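Local coordinates for protein adenylyltransferase MntA (Shewanella oneidensis MR-1, PDB 6M6U) that neutralizes its cognate toxin HepT by transferring up to three AMP units from ATP onto a tyrosine of the toxin, at residues L13-G27 / E39-D51. The protein carries 2 engineered substitutions. Numbering follows the deposited sequence.
Sequences LRDNIPKLQLIYLFG and EIEIAVLAADTLD. Engineered in segment 39-51: E39 (natural residue Asp), E41 (natural residue Asp).
Y24 and A43 bind each other reciprocally in the antiparallel strands 20-26 and 40-46: Y24 N donates to A43 O at 2.8 Å and A43 N to Y24 O at 2.9 Å, both nearly straight. Farther along, L45 O accepts from both Q21 N (2.7 Å) and L22 N (3.1 Å), a classic beta bulge that shifts the register by one residue. Beyond it K19 NZ faces D48 OD1 as a salt bridge, modelled too short for its detail to be trusted; K19 CB and CD pack on A47 CB, and the bend at chi3 (-61°) turns the chain end toward D48.

At the other end, the engineered E41 (Asp in nature) lays CB over one face of the F26 ring, a CH-pi contact 3.6 Å from the centroid. The ring can lie across strand 40-46 because chi1 of 70° sets CG between the backbone N and carbonyl carbon; its CE2 then reaches the small A43 CB at 3.9 Å. E41 and E39, also engineered, occupy magnesium-binding positions of the GSX(10)DXD motif in this nucleotidyltransferase fold, and D71 lies close to E41.

Against the opposite face pack L13 of helix 6-16 and I17 of the following turn. Beta-branched I42 and V44 suit a strand and offer L13 CD1 their methyls (V44 CG1 at 3.7 Å); small A46 lets I17 CG2 approach closely. Helix 52-66 covers this apolar layer through L58 and L62; helix 80-89 packs on Y24 and F26, and strands 91-94 and 70-74 flank the pair.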
ATOM      1  N   LEU E  13      -8.278 -17.279  22.187  1.00 37.84           N
ATOM      2  CA  LEU E  13      -9.269 -16.256  22.508  1.00 42.11           C
ATOM      3  C   LEU E  13      -9.825 -16.446  23.915  1.00 42.51           C
ATOM      4  O   LEU E  13     -10.000 -15.471  24.653  1.00 50.99           O
ATOM      5  CB  LEU E  13     -10.396 -16.267  21.475  1.00 42.74           C
ATOM      6  CG  LEU E  13      -9.983 -15.980  20.029  1.00 41.93           C
ATOM      7  CD1 LEU E  13     -11.164 -16.183  19.089  1.00 45.44           C
ATOM      8  CD2 LEU E  13      -9.417 -14.571  19.890  1.00 36.87           C
ATOM      9  N   ARG E  14     -10.110 -17.690  24.306  1.00 42.47           N
ATOM     10  CA  ARG E  14     -10.568 -17.943  25.668  1.00 48.00           C
ATOM     11  C   ARG E  14      -9.541 -17.470  26.688  1.00 53.62           C
ATOM     12  O   ARG E  14      -9.894 -16.834  27.689  1.00 58.71           O
ATOM     13  CB  ARG E  14     -10.862 -19.428  25.856  1.00 45.52           C
ATOM     14  CG  ARG E  14     -12.115 -19.894  25.156  1.00 48.43           C
ATOM     15  CD  ARG E  14     -13.139 -20.352  26.170  1.00 56.63           C
ATOM     16  NE  ARG E  14     -12.883 -21.710  26.631  1.00 62.23           N
ATOM     17  CZ  ARG E  14     -13.290 -22.189  27.803  1.00 65.48           C
ATOM     18  NH1 ARG E  14     -13.963 -21.412  28.643  1.00 64.98           N
ATOM     19  NH2 ARG E  14     -13.016 -23.442  28.138  1.00 66.12           N
ATOM     20  N   ASP E  15      -8.260 -17.757  26.440  1.00 52.23           N
ATOM     21  CA  ASP E  15      -7.205 -17.357  27.361  1.00 48.94           C
ATOM     22  C   ASP E  15      -7.000 -15.851  27.408  1.00 42.82           C
ATOM     23  O   ASP E  15      -6.441 -15.354  28.390  1.00 45.00           O
ATOM     24  CB  ASP E  15      -5.876 -18.018  26.981  1.00 52.49           C
ATOM     25  CG  ASP E  15      -5.900 -19.528  27.134  1.00 57.27           C
ATOM     26  OD1 ASP E  15      -6.924 -20.073  27.602  1.00 56.95           O
ATOM     27  OD2 ASP E  15      -4.885 -20.171  26.789  1.00 62.02           O
ATOM     28  N   ASN E  16      -7.425 -15.112  26.379  1.00 37.87           N
ATOM     29  CA  ASN E  16      -7.100 -13.695  26.277  1.00 43.11           C
ATOM     30  C   ASN E  16      -8.294 -12.753  26.375  1.00 47.34           C
ATOM     31  O   ASN E  16      -8.085 -11.546  26.534  1.00 47.28           O
ATOM     32  CB  ASN E  16      -6.350 -13.415  24.964  1.00 43.91           C
ATOM     33  CG  ASN E  16      -4.896 -13.836  25.024  1.00 45.25           C
ATOM     34  OD1 ASN E  16      -4.033 -13.059  25.427  1.00 57.20           O
ATOM     35  ND2 ASN E  16      -4.617 -15.066  24.623  1.00 42.65           N
ATOM     36  N   ILE E  17      -9.524 -13.247  26.293  1.00 51.06           N
ATOM     37  CA  ILE E  17     -10.681 -12.351  26.324  1.00 46.09           C
ATOM     38  C   ILE E  17     -11.535 -12.645  27.550  1.00 44.06           C
ATOM     39  O   ILE E  17     -12.134 -13.725  27.644  1.00 46.45           O
ATOM     40  CB  ILE E  17     -11.513 -12.467  25.038  1.00 44.10           C
ATOM     41  CG1 ILE E  17     -10.662 -12.109  23.822  1.00 37.25           C
ATOM     42  CG2 ILE E  17     -12.720 -11.544  25.115  1.00 44.30           C
ATOM     43  CD1 ILE E  17     -11.377 -12.269  22.501  1.00 30.51           C
ATOM     44  N   PRO E  18     -11.632 -11.718  28.500  1.00 48.32           N
ATOM     45  CA  PRO E  18     -12.488 -11.953  29.668  1.00 49.63           C
ATOM     46  C   PRO E  18     -13.957 -12.015  29.281  1.00 52.23           C
ATOM     47  O   PRO E  18     -14.425 -11.264  28.421  1.00 53.06           O
ATOM     48  CB  PRO E  18     -12.204 -10.743  30.566  1.00 49.79           C
ATOM     49  CG  PRO E  18     -11.738  -9.681  29.624  1.00 49.25           C
ATOM     50  CD  PRO E  18     -10.969 -10.402  28.549  1.00 48.26           C
ATOM     51  N   LYS E  19     -14.681 -12.929  29.930  1.00 59.04           N
ATOM     52  CA  LYS E  19     -16.134 -13.045  29.777  1.00 62.75           C
ATOM     53  C   LYS E  19     -16.529 -13.244  28.316  1.00 60.93           C
ATOM     54  O   LYS E  19     -17.527 -12.695  27.842  1.00 59.18           O
ATOM     55  CB  LYS E  19     -16.848 -11.832  30.371  1.00 65.77           C
ATOM     56  CG  LYS E  19     -16.583 -11.625  31.848  1.00 73.15           C
ATOM     57  CD  LYS E  19     -16.978 -10.229  32.266  1.00 79.69           C
ATOM     58  CE  LYS E  19     -16.167  -9.197  31.500  1.00 85.12           C
ATOM     59  NZ  LYS E  19     -16.820  -7.866  31.528  1.00 87.66           N
ATOM     60  N   LEU E  20     -15.731 -14.031  27.599  1.00 57.83           N
ATOM     61  CA  LEU E  20     -16.037 -14.359  26.214  1.00 49.62           C
ATOM     62  C   LEU E  20     -17.362 -15.106  26.129  1.00 45.11           C
ATOM     63  O   LEU E  20     -17.701 -15.899  27.009  1.00 45.89           O
ATOM     64  CB  LEU E  20     -14.908 -15.200  25.629  1.00 47.78           C
ATOM     65  CG  LEU E  20     -14.900 -15.505  24.137  1.00 47.30           C
ATOM     66  CD1 LEU E  20     -14.846 -14.220  23.335  1.00 44.21           C
ATOM     67  CD2 LEU E  20     -13.696 -16.382  23.830  1.00 48.75           C
ATOM     68  N   GLN E  21     -18.113 -14.847  25.075  1.00 44.16           N
ATOM     69  CA  GLN E  21     -19.421 -15.480  24.939  1.00 47.27           C
ATOM     70  C   GLN E  21     -19.602 -16.213  23.621  1.00 46.86           C
ATOM     71  O   GLN E  21     -20.268 -17.249  23.593  1.00 50.52           O
ATOM     72  CB  GLN E  21     -20.538 -14.433  25.101  1.00 50.78           C
ATOM     73  CG  GLN E  21     -20.605 -13.813  26.486  1.00 57.94           C
ATOM     74  CD  GLN E  21     -21.453 -12.556  26.528  1.00 64.11           C
ATOM     75  OE1 GLN E  21     -21.858 -12.031  25.491  1.00 68.98           O
ATOM     76  NE2 GLN E  21     -21.719 -12.062  27.730  1.00 65.71           N
ATOM     77  N   LEU E  22     -19.043 -15.700  22.526  1.00 42.57           N
ATOM     78  CA  LEU E  22     -19.248 -16.299  21.215  1.00 43.04           C
ATOM     79  C   LEU E  22     -17.978 -16.164  20.394  1.00 44.01           C
ATOM     80  O   LEU E  22     -17.346 -15.105  20.396  1.00 45.25           O
ATOM     81  CB  LEU E  22     -20.424 -15.634  20.475  1.00 38.90           C
ATOM     82  CG  LEU E  22     -21.830 -15.827  21.059  1.00 37.54           C
ATOM     83  CD1 LEU E  22     -22.803 -14.801  20.497  1.00 43.24           C
ATOM     84  CD2 LEU E  22     -22.354 -17.241  20.819  1.00 32.03           C
ATOM     85  N   ILE E  23     -17.602 -17.241  19.703  1.00 49.17           N
ATOM     86  CA  ILE E  23     -16.540 -17.220  18.699  1.00 43.47           C
ATOM     87  C   ILE E  23     -17.132 -17.689  17.379  1.00 37.14           C
ATOM     88  O   ILE E  23     -17.765 -18.752  17.324  1.00 36.42           O
ATOM     89  CB  ILE E  23     -15.346 -18.115  19.087  1.00 45.06           C
ATOM     90  CG1 ILE E  23     -14.700 -17.651  20.391  1.00 42.48           C
ATOM     91  CG2 ILE E  23     -14.315 -18.131  17.972  1.00 42.40           C
ATOM     92  CD1 ILE E  23     -13.518 -18.497  20.803  1.00 33.77           C
ATOM     93  N   TYR E  24     -16.927 -16.906  16.323  1.00 33.31           N
ATOM     94  CA  TYR E  24     -17.327 -17.285  14.975  1.00 36.50           C
ATOM     95  C   TYR E  24     -16.138 -17.199  14.042  1.00 38.47           C
ATOM     96  O   TYR E  24     -15.357 -16.242  14.096  1.00 39.25           O
ATOM     97  CB  TYR E  24     -18.426 -16.389  14.394  1.00 39.29           C
ATOM     98  CG  TYR E  24     -19.737 -16.447  15.119  1.00 46.40           C
ATOM     99  CD1 TYR E  24     -20.622 -17.492  14.908  1.00 45.89           C
ATOM    100  CD2 TYR E  24     -20.098 -15.444  16.002  1.00 47.60           C
ATOM    101  CE1 TYR E  24     -21.827 -17.541  15.571  1.00 48.13           C
ATOM    102  CE2 TYR E  24     -21.294 -15.484  16.664  1.00 51.65           C
ATOM    103  CZ  TYR E  24     -22.155 -16.534  16.450  1.00 51.89           C
ATOM    104  OH  TYR E  24     -23.354 -16.567  17.119  1.00 59.58           O
ATOM    105  N   LEU E  25     -16.022 -18.200  13.183  1.00 36.19           N
ATOM    106  CA  LEU E  25     -15.223 -18.097  11.977  1.00 43.26           C
ATOM    107  C   LEU E  25     -16.166 -17.681  10.856  1.00 44.43           C
ATOM    108  O   LEU E  25     -17.261 -18.239  10.729  1.00 45.85           O
ATOM    109  CB  LEU E  25     -14.553 -19.438  11.672  1.00 42.94           C
ATOM    110  CG  LEU E  25     -13.480 -19.531  10.595  1.00 48.20           C
ATOM    111  CD1 LEU E  25     -12.205 -18.801  11.024  1.00 48.29           C
ATOM    112  CD2 LEU E  25     -13.202 -20.998  10.298  1.00 49.01           C
ATOM    113  N   PHE E  26     -15.776 -16.675  10.078  1.00 40.61           N
ATOM    114  CA  PHE E  26     -16.618 -16.236   8.971  1.00 39.03           C
ATOM    115  C   PHE E  26     -15.724 -15.904   7.781  1.00 45.92           C
ATOM    116  O   PHE E  26     -14.510 -16.126   7.802  1.00 53.60           O
ATOM    117  CB  PHE E  26     -17.527 -15.065   9.386  1.00 40.37           C
ATOM    118  CG  PHE E  26     -16.804 -13.757   9.623  1.00 37.49           C
ATOM    119  CD1 PHE E  26     -16.890 -12.727   8.695  1.00 35.11           C
ATOM    120  CD2 PHE E  26     -16.074 -13.544  10.789  1.00 32.99           C
ATOM    121  CE1 PHE E  26     -16.239 -11.515   8.906  1.00 38.55           C
ATOM    122  CE2 PHE E  26     -15.418 -12.336  11.009  1.00 35.41           C
ATOM    123  CZ  PHE E  26     -15.503 -11.318  10.063  1.00 38.36           C
ATOM    124  N   GLY E  27     -16.342 -15.393   6.722  1.00 47.63           N
ATOM    125  CA  GLY E  27     -15.574 -15.060   5.547  1.00 44.84           C
ATOM    126  C   GLY E  27     -15.111 -16.294   4.795  1.00 49.66           C
ATOM    127  O   GLY E  27     -15.736 -17.359   4.818  1.00 49.66           O
ATOM    128  N   GLU E  39      -7.101 -13.105   4.675  1.00 74.10           N
ATOM    129  CA  GLU E  39      -7.114 -13.148   6.126  1.00 58.76           C
ATOM    130  C   GLU E  39      -8.040 -14.246   6.632  1.00 49.22           C
ATOM    131  O   GLU E  39      -9.017 -14.621   5.981  1.00 47.57           O
ATOM    132  CB  GLU E  39      -7.567 -11.809   6.705  1.00 59.82           C
ATOM    133  CG  GLU E  39      -6.833 -10.597   6.176  1.00 66.31           C
ATOM    134  CD  GLU E  39      -7.237  -9.321   6.895  1.00 69.99           C
ATOM    135  OE1 GLU E  39      -6.680  -9.045   7.982  1.00 65.15           O
ATOM    136  OE2 GLU E  39      -8.121  -8.602   6.378  1.00 74.06           O
ATOM    137  N   ILE E  40      -7.712 -14.764   7.808  1.00 43.40           N
ATOM    138  CA  ILE E  40      -8.669 -15.515   8.607  1.00 37.37           C
ATOM    139  C   ILE E  40      -9.518 -14.494   9.353  1.00 43.28           C
ATOM    140  O   ILE E  40      -8.987 -13.623  10.052  1.00 45.13           O
ATOM    141  CB  ILE E  40      -7.953 -16.472   9.570  1.00 39.95           C
ATOM    142  CG1 ILE E  40      -7.016 -17.397   8.784  1.00 38.19           C
ATOM    143  CG2 ILE E  40      -8.958 -17.282  10.372  1.00 39.61           C
ATOM    144  CD1 ILE E  40      -6.010 -18.113   9.635  1.00 40.14           C
ATOM    145  N   GLU E  41     -10.833 -14.566   9.169  1.00 40.28           N
ATOM    146  CA  GLU E  41     -11.765 -13.598   9.732  1.00 40.84           C
ATOM    147  C   GLU E  41     -12.495 -14.241  10.902  1.00 41.23           C
ATOM    148  O   GLU E  41     -13.202 -15.242  10.730  1.00 36.85           O
ATOM    149  CB  GLU E  41     -12.742 -13.099   8.668  1.00 44.69           C
ATOM    150  CG  GLU E  41     -12.090 -12.178   7.639  1.00 47.65           C
ATOM    151  CD  GLU E  41     -12.945 -11.945   6.408  1.00 62.34           C
ATOM    152  OE1 GLU E  41     -13.888 -11.125   6.466  1.00 70.48           O
ATOM    153  OE2 GLU E  41     -12.670 -12.586   5.372  1.00 70.70           O
ATOM    154  N   ILE E  42     -12.314 -13.669  12.088  1.00 41.62           N
ATOM    155  CA  ILE E  42     -12.864 -14.208  13.324  1.00 38.61           C
ATOM    156  C   ILE E  42     -13.654 -13.112  14.026  1.00 38.29           C
ATOM    157  O   ILE E  42     -13.203 -11.963  14.112  1.00 39.83           O
ATOM    158  CB  ILE E  42     -11.752 -14.752  14.244  1.00 41.35           C
ATOM    159  CG1 ILE E  42     -10.926 -15.804  13.506  1.00 35.26           C
ATOM    160  CG2 ILE E  42     -12.345 -15.333  15.531  1.00 44.75           C
ATOM    161  CD1 ILE E  42      -9.564 -16.036  14.115  1.00 36.36           C
ATOM    162  N   ALA E  43     -14.832 -13.467  14.525  1.00 32.49           N
ATOM    163  CA  ALA E  43     -15.687 -12.551  15.259  1.00 36.05           C
ATOM    164  C   ALA E  43     -15.910 -13.096  16.662  1.00 38.46           C
ATOM    165  O   ALA E  43     -16.070 -14.306  16.852  1.00 43.51           O
ATOM    166  CB  ALA E  43     -17.030 -12.352  14.553  1.00 33.60           C
ATOM    167  N   VAL E  44     -15.919 -12.200  17.641  1.00 36.31           N
ATOM    168  CA  VAL E  44     -16.116 -12.577  19.032  1.00 38.50           C
ATOM    169  C   VAL E  44     -17.144 -11.645  19.650  1.00 43.32           C
ATOM    170  O   VAL E  44     -17.265 -10.474  19.274  1.00 44.89           O
ATOM    171  CB  VAL E  44     -14.801 -12.544  19.845  1.00 33.50           C
ATOM    172  CG1 VAL E  44     -13.895 -13.690  19.430  1.00 32.05           C
ATOM    173  CG2 VAL E  44     -14.095 -11.212  19.656  1.00 31.73           C
ATOM    174  N   LEU E  45     -17.902 -12.186  20.592  1.00 47.35           N
ATOM    175  CA  LEU E  45     -18.750 -11.400  21.470  1.00 44.45           C
ATOM    176  C   LEU E  45     -18.314 -11.687  22.894  1.00 45.31           C
ATOM    177  O   LEU E  45     -18.247 -12.851  23.303  1.00 47.95           O
ATOM    178  CB  LEU E  45     -20.233 -11.733  21.282  1.00 45.34           C
ATOM    179  CG  LEU E  45     -21.220 -10.865  22.075  1.00 43.55           C
ATOM    180  CD1 LEU E  45     -21.200  -9.425  21.576  1.00 40.38           C
ATOM    181  CD2 LEU E  45     -22.625 -11.438  22.003  1.00 36.95           C
ATOM    182  N   ALA E  46     -17.989 -10.635  23.629  1.00 45.56           N
ATOM    183  CA  ALA E  46     -17.704 -10.716  25.050  1.00 44.95           C
ATOM    184  C   ALA E  46     -18.712  -9.852  25.801  1.00 47.98           C
ATOM    185  O   ALA E  46     -19.489  -9.103  25.200  1.00 47.89           O
ATOM    186  CB  ALA E  46     -16.268 -10.271  25.352  1.00 30.36           C
ATOM    187  N   ALA E  47     -18.689  -9.959  27.133  1.00 48.78           N
ATOM    188  CA  ALA E  47     -19.602  -9.163  27.949  1.00 52.12           C
ATOM    189  C   ALA E  47     -19.379  -7.670  27.737  1.00 55.97           C
ATOM    190  O   ALA E  47     -20.342  -6.899  27.642  1.00 56.21           O
ATOM    191  CB  ALA E  47     -19.444  -9.524  29.427  1.00 48.93           C
ATOM    192  N   ASP E  48     -18.121  -7.243  27.658  1.00 58.95           N
ATOM    193  CA  ASP E  48     -17.775  -5.862  27.361  1.00 60.74           C
ATOM    194  C   ASP E  48     -17.200  -5.750  25.957  1.00 59.24           C
ATOM    195  O   ASP E  48     -16.708  -6.724  25.377  1.00 55.37           O
ATOM    196  CB  ASP E  48     -16.749  -5.305  28.354  1.00 69.71           C
ATOM    197  CG  ASP E  48     -17.185  -5.446  29.791  1.00 84.06           C
ATOM    198  OD1 ASP E  48     -16.313  -5.723  30.643  1.00 89.47           O
ATOM    199  OD2 ASP E  48     -18.390  -5.280  30.075  1.00 90.63           O
ATOM    200  N   THR E  49     -17.260  -4.533  25.420  1.00 61.21           N
ATOM    201  CA  THR E  49     -16.496  -4.221  24.224  1.00 61.91           C
ATOM    202  C   THR E  49     -15.013  -4.382  24.527  1.00 63.17           C
ATOM    203  O   THR E  49     -14.543  -4.019  25.609  1.00 66.72           O
ATOM    204  CB  THR E  49     -16.769  -2.791  23.759  1.00 64.40           C
ATOM    205  OG1 THR E  49     -16.277  -1.880  24.746  1.00 74.35           O
ATOM    206  CG2 THR E  49     -18.254  -2.548  23.562  1.00 64.13           C
ATOM    207  N   LEU E  50     -14.278  -4.942  23.574  1.00 55.44           N
ATOM    208  CA  LEU E  50     -12.838  -5.044  23.725  1.00 49.23           C
ATOM    209  C   LEU E  50     -12.208  -3.684  23.475  1.00 45.89           C
ATOM    210  O   LEU E  50     -12.729  -2.871  22.708  1.00 46.37           O
ATOM    211  CB  LEU E  50     -12.249  -6.064  22.748  1.00 48.51           C
ATOM    212  CG  LEU E  50     -12.951  -7.408  22.528  1.00 57.63           C
ATOM    213  CD1 LEU E  50     -12.080  -8.313  21.666  1.00 61.90           C
ATOM    214  CD2 LEU E  50     -13.310  -8.096  23.836  1.00 60.09           C
ATOM    215  N   ASP E  51     -11.082  -3.438  24.140  1.00 47.26           N
ATOM    216  CA  ASP E  51     -10.236  -2.322  23.750  1.00 52.38           C
ATOM    217  C   ASP E  51      -9.769  -2.535  22.315  1.00 51.29           C
ATOM    218  O   ASP E  51      -9.331  -3.631  21.950  1.00 51.56           O
ATOM    219  CB  ASP E  51      -9.042  -2.201  24.699  1.00 66.57           C
ATOM    220  CG  ASP E  51      -8.059  -1.116  24.273  1.00 78.22           C
ATOM    221  OD1 ASP E  51      -6.834  -1.330  24.414  1.00 81.82           O
ATOM    222  OD2 ASP E  51      -8.509  -0.051  23.798  1.00 81.50           O
TER